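Local coordinates for protein aldehyde dehydrogenase (Bartonella henselae, PDB 3I44) that probably catalyses the NAD(P)+-dependent oxidation of aldehydes to carboxylic acids, at residues Gly275-Phe280 and Thr307-Glu312; Leu368-Thr373 and Pro387-Asp392. The protein carries 1 engineered substitution. All coordinates share one frame; numbering follows the deposited sequence.

Interaction 1: Gly275-Phe280 and Thr307-Glu312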
ATOM      1  N   GLY A 275     -12.551  17.343  -8.341  1.00 20.39           N
ATOM      2  CA  GLY A 275     -11.533  18.341  -8.552  1.00 20.62           C
ATOM      3  C   GLY A 275     -12.001  19.760  -8.410  1.00 20.54           C
ATOM      4  O   GLY A 275     -13.041  20.140  -8.955  1.00 20.72           O
ATOM      5  N   ALA A 276     -11.243  20.535  -7.649  1.00 21.36           N
ATOM      6  CA  ALA A 276     -11.412  21.972  -7.615  1.00 21.65           C
ATOM      7  C   ALA A 276     -10.511  22.637  -8.680  1.00 22.32           C
ATOM      8  O   ALA A 276      -9.373  22.204  -8.905  1.00 22.20           O
ATOM      9  CB  ALA A 276     -11.080  22.476  -6.273  1.00 21.64           C
ATOM     10  N   ASN A 277     -11.052  23.666  -9.344  1.00 22.25           N
ATOM     11  CA  ASN A 277     -10.334  24.539 -10.294  1.00 21.27           C
ATOM     12  C   ASN A 277     -10.409  25.963  -9.754  1.00 22.21           C
ATOM     13  O   ASN A 277     -11.465  26.634  -9.873  1.00 22.03           O
ATOM     14  CB  ASN A 277     -10.970  24.473 -11.683  1.00 21.24           C
ATOM     15  CG  ASN A 277     -10.134  25.186 -12.766  1.00 21.41           C
ATOM     16  OD1 ASN A 277      -9.079  25.747 -12.479  1.00 20.54           O
ATOM     17  ND2 ASN A 277     -10.613  25.138 -14.018  1.00 18.84           N
ATOM     18  N   ILE A 278      -9.303  26.402  -9.142  1.00 21.35           N
ATOM     19  CA  ILE A 278      -9.201  27.700  -8.529  1.00 21.73           C
ATOM     20  C   ILE A 278      -8.724  28.715  -9.557  1.00 22.35           C
ATOM     21  O   ILE A 278      -7.570  28.668 -10.031  1.00 21.17           O
ATOM     22  CB  ILE A 278      -8.253  27.711  -7.335  1.00 21.43           C
ATOM     23  CG1 ILE A 278      -8.725  26.735  -6.260  1.00 21.58           C
ATOM     24  CG2 ILE A 278      -8.121  29.130  -6.783  1.00 21.41           C
ATOM     25  CD1 ILE A 278      -7.658  26.452  -5.123  1.00 19.57           C
ATOM     26  N   ILE A 279      -9.625  29.630  -9.904  1.00 23.02           N
ATOM     27  CA  ILE A 279      -9.366  30.632 -10.967  1.00 22.89           C
ATOM     28  C   ILE A 279      -9.350  32.022 -10.347  1.00 23.14           C
ATOM     29  O   ILE A 279     -10.354  32.515  -9.833  1.00 23.02           O
ATOM     30  CB  ILE A 279     -10.384  30.559 -12.093  1.00 22.95           C
ATOM     31  CG1 ILE A 279     -10.461  29.112 -12.607  1.00 22.33           C
ATOM     32  CG2 ILE A 279     -10.026  31.545 -13.231  1.00 21.32           C
ATOM     33  CD1 ILE A 279     -11.341  28.918 -13.829  1.00 22.02           C
ATOM     34  N   PHE A 280      -8.168  32.611 -10.341  1.00 23.57           N
ATOM     35  CA  PHE A 280      -7.973  33.956  -9.840  1.00 24.02           C
ATOM     36  C   PHE A 280      -8.281  34.979 -10.921  1.00 23.92           C
ATOM     37  O   PHE A 280      -8.263  34.662 -12.108  1.00 22.97           O
ATOM     38  CB  PHE A 280      -6.542  34.139  -9.335  1.00 24.16           C
ATOM     39  CG  PHE A 280      -6.278  33.467  -8.030  1.00 24.96           C
ATOM     40  CD1 PHE A 280      -6.568  34.115  -6.830  1.00 23.83           C
ATOM     41  CD2 PHE A 280      -5.770  32.169  -7.986  1.00 26.34           C
ATOM     42  CE1 PHE A 280      -6.332  33.509  -5.630  1.00 25.50           C
ATOM     43  CE2 PHE A 280      -5.548  31.540  -6.772  1.00 26.14           C
ATOM     44  CZ  PHE A 280      -5.809  32.212  -5.589  1.00 25.12           C
ATOM     45  N   THR A 307     -14.552  19.793 -11.700  1.00 24.29           N
ATOM     46  CA  THR A 307     -15.994  19.930 -11.572  1.00 23.43           C
ATOM     47  C   THR A 307     -16.456  20.991 -10.572  1.00 23.81           C
ATOM     48  O   THR A 307     -17.621  21.357 -10.586  1.00 24.10           O
ATOM     49  CB  THR A 307     -16.639  18.550 -11.273  1.00 24.13           C
ATOM     50  OG1 THR A 307     -16.033  17.948 -10.113  1.00 24.27           O
ATOM     51  CG2 THR A 307     -16.417  17.607 -12.452  1.00 21.61           C
ATOM     52  N   ARG A 308     -15.564  21.495  -9.728  1.00 23.69           N
ATOM     53  CA  ARG A 308     -15.876  22.601  -8.817  1.00 23.70           C
ATOM     54  C   ARG A 308     -15.006  23.786  -9.198  1.00 23.70           C
ATOM     55  O   ARG A 308     -13.786  23.785  -8.966  1.00 24.04           O
ATOM     56  CB  ARG A 308     -15.629  22.240  -7.359  1.00 23.68           C
ATOM     57  CG  ARG A 308     -16.545  21.129  -6.830  1.00 23.50           C
ATOM     58  CD  ARG A 308     -16.188  20.824  -5.384  1.00 23.55           C
ATOM     59  NE  ARG A 308     -14.831  20.272  -5.264  1.00 22.12           N
ATOM     60  CZ  ARG A 308     -13.982  20.515  -4.266  1.00 21.47           C
ATOM     61  NH1 ARG A 308     -14.311  21.315  -3.264  1.00 22.80           N
ATOM     62  NH2 ARG A 308     -12.759  19.983  -4.297  1.00 23.67           N
ATOM     63  N   MET A 309     -15.617  24.792  -9.813  1.00 23.16           N
ATOM     64  CA  MET A 309     -14.868  25.963 -10.232  1.00 23.42           C
ATOM     65  C   MET A 309     -15.002  27.025  -9.163  1.00 23.60           C
ATOM     66  O   MET A 309     -16.112  27.547  -8.933  1.00 24.57           O
ATOM     67  CB  MET A 309     -15.362  26.454 -11.579  1.00 23.64           C
ATOM     68  CG  MET A 309     -14.500  27.581 -12.198  1.00 24.83           C
ATOM     69  SD  MET A 309     -15.120  28.182 -13.811  1.00 26.71           S
ATOM     70  CE  MET A 309     -14.534  26.971 -14.974  1.00 21.40           C
ATOM     71  N   LEU A 310     -13.879  27.348  -8.514  1.00 22.98           N
ATOM     72  CA  LEU A 310     -13.846  28.311  -7.413  1.00 22.71           C
ATOM     73  C   LEU A 310     -13.226  29.580  -7.976  1.00 23.06           C
ATOM     74  O   LEU A 310     -12.062  29.580  -8.374  1.00 22.06           O
ATOM     75  CB  LEU A 310     -13.064  27.761  -6.207  1.00 22.75           C
ATOM     76  CG  LEU A 310     -13.250  26.261  -5.844  1.00 22.31           C
ATOM     77  CD1 LEU A 310     -12.374  25.882  -4.676  1.00 21.18           C
ATOM     78  CD2 LEU A 310     -14.709  25.901  -5.529  1.00 23.90           C
ATOM     79  N   VAL A 311     -14.028  30.640  -8.066  1.00 23.65           N
ATOM     80  CA  VAL A 311     -13.645  31.864  -8.774  1.00 24.21           C
ATOM     81  C   VAL A 311     -13.509  33.069  -7.844  1.00 25.68           C
ATOM     82  O   VAL A 311     -14.382  33.339  -6.993  1.00 25.73           O
ATOM     83  CB  VAL A 311     -14.650  32.193  -9.889  1.00 24.90           C
ATOM     84  CG1 VAL A 311     -14.151  33.390 -10.732  1.00 24.23           C
ATOM     85  CG2 VAL A 311     -14.869  30.966 -10.782  1.00 21.51           C
ATOM     86  N   GLU A 312     -12.403  33.786  -7.985  1.00 25.43           N
ATOM     87  CA  GLU A 312     -12.196  34.993  -7.201  1.00 26.60           C
ATOM     88  C   GLU A 312     -13.390  35.961  -7.423  1.00 27.30           C
ATOM     89  O   GLU A 312     -13.923  36.079  -8.528  1.00 26.28           O
ATOM     90  CB  GLU A 312     -10.849  35.623  -7.548  1.00 26.43           C
ATOM     91  CG  GLU A 312     -10.423  36.778  -6.646  1.00 27.36           C
ATOM     92  CD  GLU A 312      -8.925  37.130  -6.792  1.00 28.67           C
ATOM     93  OE1 GLU A 312      -8.367  37.660  -5.828  1.00 31.79           O
ATOM     94  OE2 GLU A 312      -8.285  36.834  -7.830  1.00 28.25           O
TER
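Leu310 places its CD1 methyl between Ala276 and Ile278, 4.0 Å from CB of Ala276, while the other face of the same strand pair is filled by Ile279 and Met309, whose CD1 and CG atoms lie 3.8 Å apart. The two strands, 276-279 and 308-312, run parallel and form the ends of a beta-alpha-beta unit whose connection includes helix 287-296. That helix packs on the Ile279 and Met309 face through Leu288; helix 417-425 lies against the Ala276, Ile278 and Leu310 face through Ala424. Met309 bends at its last torsion (chi3 -80°), which keeps CE as well as CG beside the Ile279 methyl, at 3.9 Å from Ile279 CD1.

Around this centre the backbone ladder is regular. Asn277 and Ile279 each donate N-H and accept through O, with Arg308, Leu310 and Glu312 as partners; the bond from Ile279 N to Leu310 O, 2.9 Å, is almost straight at 173°. At the leading end Gly275 O takes the N-H of Arg308 at 3.0 Å and, only weakly, that of Thr307.

Next to it the Arg308 guanidinium turns one face to Ala276, with NH2 3.6 Å from Ala276 CB. NH1 donates to the main-chain O of Leu423, and NH2 to those of Lys274 and Ala424. At the far end the Glu312 carboxylate stands nearly perpendicular to the Phe280 ring, the planes 84° apart. Its OE2, which also accepts the N-H of Ala281, meets the ring edge in plane, 3.4 Å from Phe280 CD1.

Interaction 2: Leu368-Thr373 and Pro387-Asp392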
ATOM      1  N   LEU A 368     -29.481  27.660 -11.282  1.00 31.46           N
ATOM      2  CA  LEU A 368     -29.369  27.014 -12.576  1.00 31.58           C
ATOM      3  C   LEU A 368     -29.076  28.052 -13.655  1.00 31.93           C
ATOM      4  O   LEU A 368     -29.957  28.849 -14.015  1.00 32.03           O
ATOM      5  CB  LEU A 368     -30.634  26.223 -12.927  1.00 31.57           C
ATOM      6  CG  LEU A 368     -30.672  25.470 -14.255  1.00 32.91           C
ATOM      7  CD1 LEU A 368     -29.558  24.417 -14.353  1.00 33.28           C
ATOM      8  CD2 LEU A 368     -32.040  24.833 -14.463  1.00 31.86           C
ATOM      9  N   VAL A 369     -27.845  28.015 -14.194  1.00 31.00           N
ATOM     10  CA  VAL A 369     -27.389  29.003 -15.175  1.00 29.52           C
ATOM     11  C   VAL A 369     -27.790  28.621 -16.566  1.00 29.72           C
ATOM     12  O   VAL A 369     -28.251  29.475 -17.323  1.00 29.67           O
ATOM     13  CB  VAL A 369     -25.865  29.216 -15.105  1.00 30.07           C
ATOM     14  CG1 VAL A 369     -25.377  30.199 -16.208  1.00 27.36           C
ATOM     15  CG2 VAL A 369     -25.483  29.683 -13.719  1.00 25.75           C
ATOM     16  N   THR A 370     -27.599  27.345 -16.919  1.00 29.93           N
ATOM     17  CA  THR A 370     -28.083  26.803 -18.183  1.00 29.99           C
ATOM     18  C   THR A 370     -28.132  25.292 -18.114  1.00 29.26           C
ATOM     19  O   THR A 370     -27.622  24.695 -17.180  1.00 29.05           O
ATOM     20  CB  THR A 370     -27.224  27.233 -19.392  1.00 30.70           C
ATOM     21  OG1 THR A 370     -27.704  26.567 -20.570  1.00 33.13           O
ATOM     22  CG2 THR A 370     -25.739  26.896 -19.178  1.00 30.35           C
ATOM     23  N   GLY A 371     -28.732  24.674 -19.114  1.00 29.05           N
ATOM     24  CA  GLY A 371     -28.971  23.229 -19.079  1.00 29.00           C
ATOM     25  C   GLY A 371     -29.987  22.871 -18.013  1.00 29.18           C
ATOM     26  O   GLY A 371     -30.819  23.704 -17.618  1.00 29.45           O
ATOM     27  N   GLY A 372     -29.918  21.634 -17.529  1.00 29.41           N
ATOM     28  CA  GLY A 372     -30.929  21.097 -16.612  1.00 29.01           C
ATOM     29  C   GLY A 372     -31.239  19.646 -16.926  1.00 29.24           C
ATOM     30  O   GLY A 372     -30.430  18.937 -17.552  1.00 28.77           O
ATOM     31  N   THR A 373     -32.423  19.208 -16.491  1.00 29.39           N
ATOM     32  CA  THR A 373     -32.868  17.807 -16.644  1.00 29.77           C
ATOM     33  C   THR A 373     -33.411  17.508 -18.036  1.00 29.93           C
ATOM     34  O   THR A 373     -33.805  18.410 -18.769  1.00 30.11           O
ATOM     35  CB  THR A 373     -33.932  17.443 -15.538  1.00 30.21           C
ATOM     36  OG1 THR A 373     -35.134  18.225 -15.709  1.00 30.44           O
ATOM     37  CG2 THR A 373     -33.351  17.725 -14.131  1.00 29.58           C
ATOM     38  N   PRO A 387     -25.416  19.829 -21.308  1.00 24.48           N
ATOM     39  CA  PRO A 387     -24.394  20.580 -20.596  1.00 23.87           C
ATOM     40  C   PRO A 387     -25.019  21.564 -19.619  1.00 23.29           C
ATOM     41  O   PRO A 387     -25.804  22.430 -20.012  1.00 23.66           O
ATOM     42  CB  PRO A 387     -23.652  21.308 -21.709  1.00 24.50           C
ATOM     43  CG  PRO A 387     -23.837  20.486 -22.893  1.00 24.83           C
ATOM     44  CD  PRO A 387     -25.191  19.825 -22.758  1.00 24.62           C
ATOM     45  N   THR A 388     -24.687  21.430 -18.350  1.00 22.67           N
ATOM     46  CA  THR A 388     -25.370  22.156 -17.287  1.00 22.27           C
ATOM     47  C   THR A 388     -24.382  22.912 -16.412  1.00 22.95           C
ATOM     48  O   THR A 388     -23.312  22.390 -16.066  1.00 23.32           O
ATOM     49  CB  THR A 388     -26.208  21.129 -16.434  1.00 22.38           C
ATOM     50  OG1 THR A 388     -27.148  20.473 -17.301  1.00 22.24           O
ATOM     51  CG2 THR A 388     -26.933  21.807 -15.270  1.00 22.22           C
ATOM     52  N   VAL A 389     -24.736  24.141 -16.054  1.00 22.83           N
ATOM     53  CA  VAL A 389     -23.950  24.954 -15.153  1.00 23.12           C
ATOM     54  C   VAL A 389     -24.792  25.391 -13.955  1.00 23.40           C
ATOM     55  O   VAL A 389     -25.887  25.944 -14.130  1.00 24.34           O
ATOM     56  CB  VAL A 389     -23.355  26.193 -15.901  1.00 22.77           C
ATOM     57  CG1 VAL A 389     -22.599  27.102 -14.967  1.00 23.22           C
ATOM     58  CG2 VAL A 389     -22.442  25.767 -17.065  1.00 24.57           C
ATOM     59  N   PHE A 390     -24.270  25.175 -12.739  1.00 23.68           N
ATOM     60  CA  PHE A 390     -24.819  25.760 -11.521  1.00 23.85           C
ATOM     61  C   PHE A 390     -23.871  26.802 -10.963  1.00 24.65           C
ATOM     62  O   PHE A 390     -22.651  26.622 -11.048  1.00 25.63           O
ATOM     63  CB  PHE A 390     -25.032  24.674 -10.460  1.00 24.10           C
ATOM     64  CG  PHE A 390     -26.155  23.732 -10.757  1.00 24.11           C
ATOM     65  CD1 PHE A 390     -27.468  24.081 -10.436  1.00 25.87           C
ATOM     66  CD2 PHE A 390     -25.914  22.508 -11.366  1.00 25.84           C
ATOM     67  CE1 PHE A 390     -28.523  23.201 -10.703  1.00 26.36           C
ATOM     68  CE2 PHE A 390     -26.954  21.627 -11.638  1.00 27.16           C
ATOM     69  CZ  PHE A 390     -28.266  21.974 -11.293  1.00 25.88           C
ATOM     70  N   ALA A 391     -24.425  27.875 -10.388  1.00 24.71           N
ATOM     71  CA  ALA A 391     -23.669  28.912  -9.697  1.00 25.74           C
ATOM     72  C   ALA A 391     -24.244  29.080  -8.293  1.00 26.79           C
ATOM     73  O   ALA A 391     -25.292  28.494  -7.975  1.00 27.20           O
ATOM     74  CB  ALA A 391     -23.695  30.249 -10.469  1.00 25.53           C
ATOM     75  N   ASP A 392     -23.558  29.862  -7.455  1.00 27.78           N
ATOM     76  CA  ASP A 392     -23.909  30.002  -6.041  1.00 29.27           C
ATOM     77  C   ASP A 392     -24.084  28.631  -5.368  1.00 29.51           C
ATOM     78  O   ASP A 392     -25.038  28.405  -4.620  1.00 30.11           O
ATOM     79  CB  ASP A 392     -25.165  30.866  -5.918  1.00 29.68           C
ATOM     80  CG  ASP A 392     -25.053  32.125  -6.761  1.00 31.94           C
ATOM     81  OD1 ASP A 392     -24.019  32.816  -6.597  1.00 34.58           O
ATOM     82  OD2 ASP A 392     -25.952  32.392  -7.611  1.00 33.69           O
TER
HETATM   83  O   HOH W   1     -26.970  23.829 -22.004  1.00 35.66           O
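Val389 is gripped through both of its main-chain polar atoms: its O accepts from Val369 N at 2.9 Å, and its N donates to Thr370 O at 3.1 Å. The second donor stands well above the Thr370 carbonyl plane, 38° out of it. Beyond this pair the side chain of Thr388 takes over, OG1 accepting the N-H of Gly372 at 3.0 Å. With chi1 at -59° this hydroxyl sits beside its own backbone N, and it also donates to Arg386 O, so two bonds fix its rotation. A water donates to Pro387 O, 2.7 Å away, and makes a further hydrogen bond with Thr370 OG1, bridging Thr370, at the end of one strand, and Pro387, just ahead of the other.

Two residues, Val369 and Thr370, thus face the single Val389, which makes this a classic beta bulge. It lies in the antiparallel pairing of strand 367-370, outermost in the mixed sheet within this chain, with strand 388-391. After the bulge Gly371 adopts a positive phi of 68° and brings its CA to 3.4 Å from Pro387 O, a C-H...O contact.

The bulge turns Val369 toward the partner strand: its CB packs on Val389 CG1, and CG2 reaches Ala391 CB at 3.8 Å. Helix 316-329 lies against Val369 through Ile320 and Lys324, and Thr370 meets Ala327 of the same helix. Leu368 belongs to the other face, where its CD1 hangs over one face of the Phe390 ring, 4.0 Å from Phe390 CE1, and touches the methyl of Thr388, CD1 to CG2, at 3.8 Å.

How the interactions relate
Both interactions belong to one mixed sheet, with centres about 16 Å apart and no direct touch. Strand 408-414 stands between them, pairing with strand 388-391 on one side and with strand 308-312 on the other. Interaction 1 lies in the sheet's interior, a long parallel ladder with helices packed on both faces and charged ends held by main-chain partners. Interaction 2 is at the outermost strand within the chain: an antiparallel pairing, less buried, irregular, and completed by a threonine hydroxyl and a water. Helix 287-296 reaches both, through Leu288 and Val292 in interaction 1 and through Phe296 on Pro387 and Val389 in interaction 2.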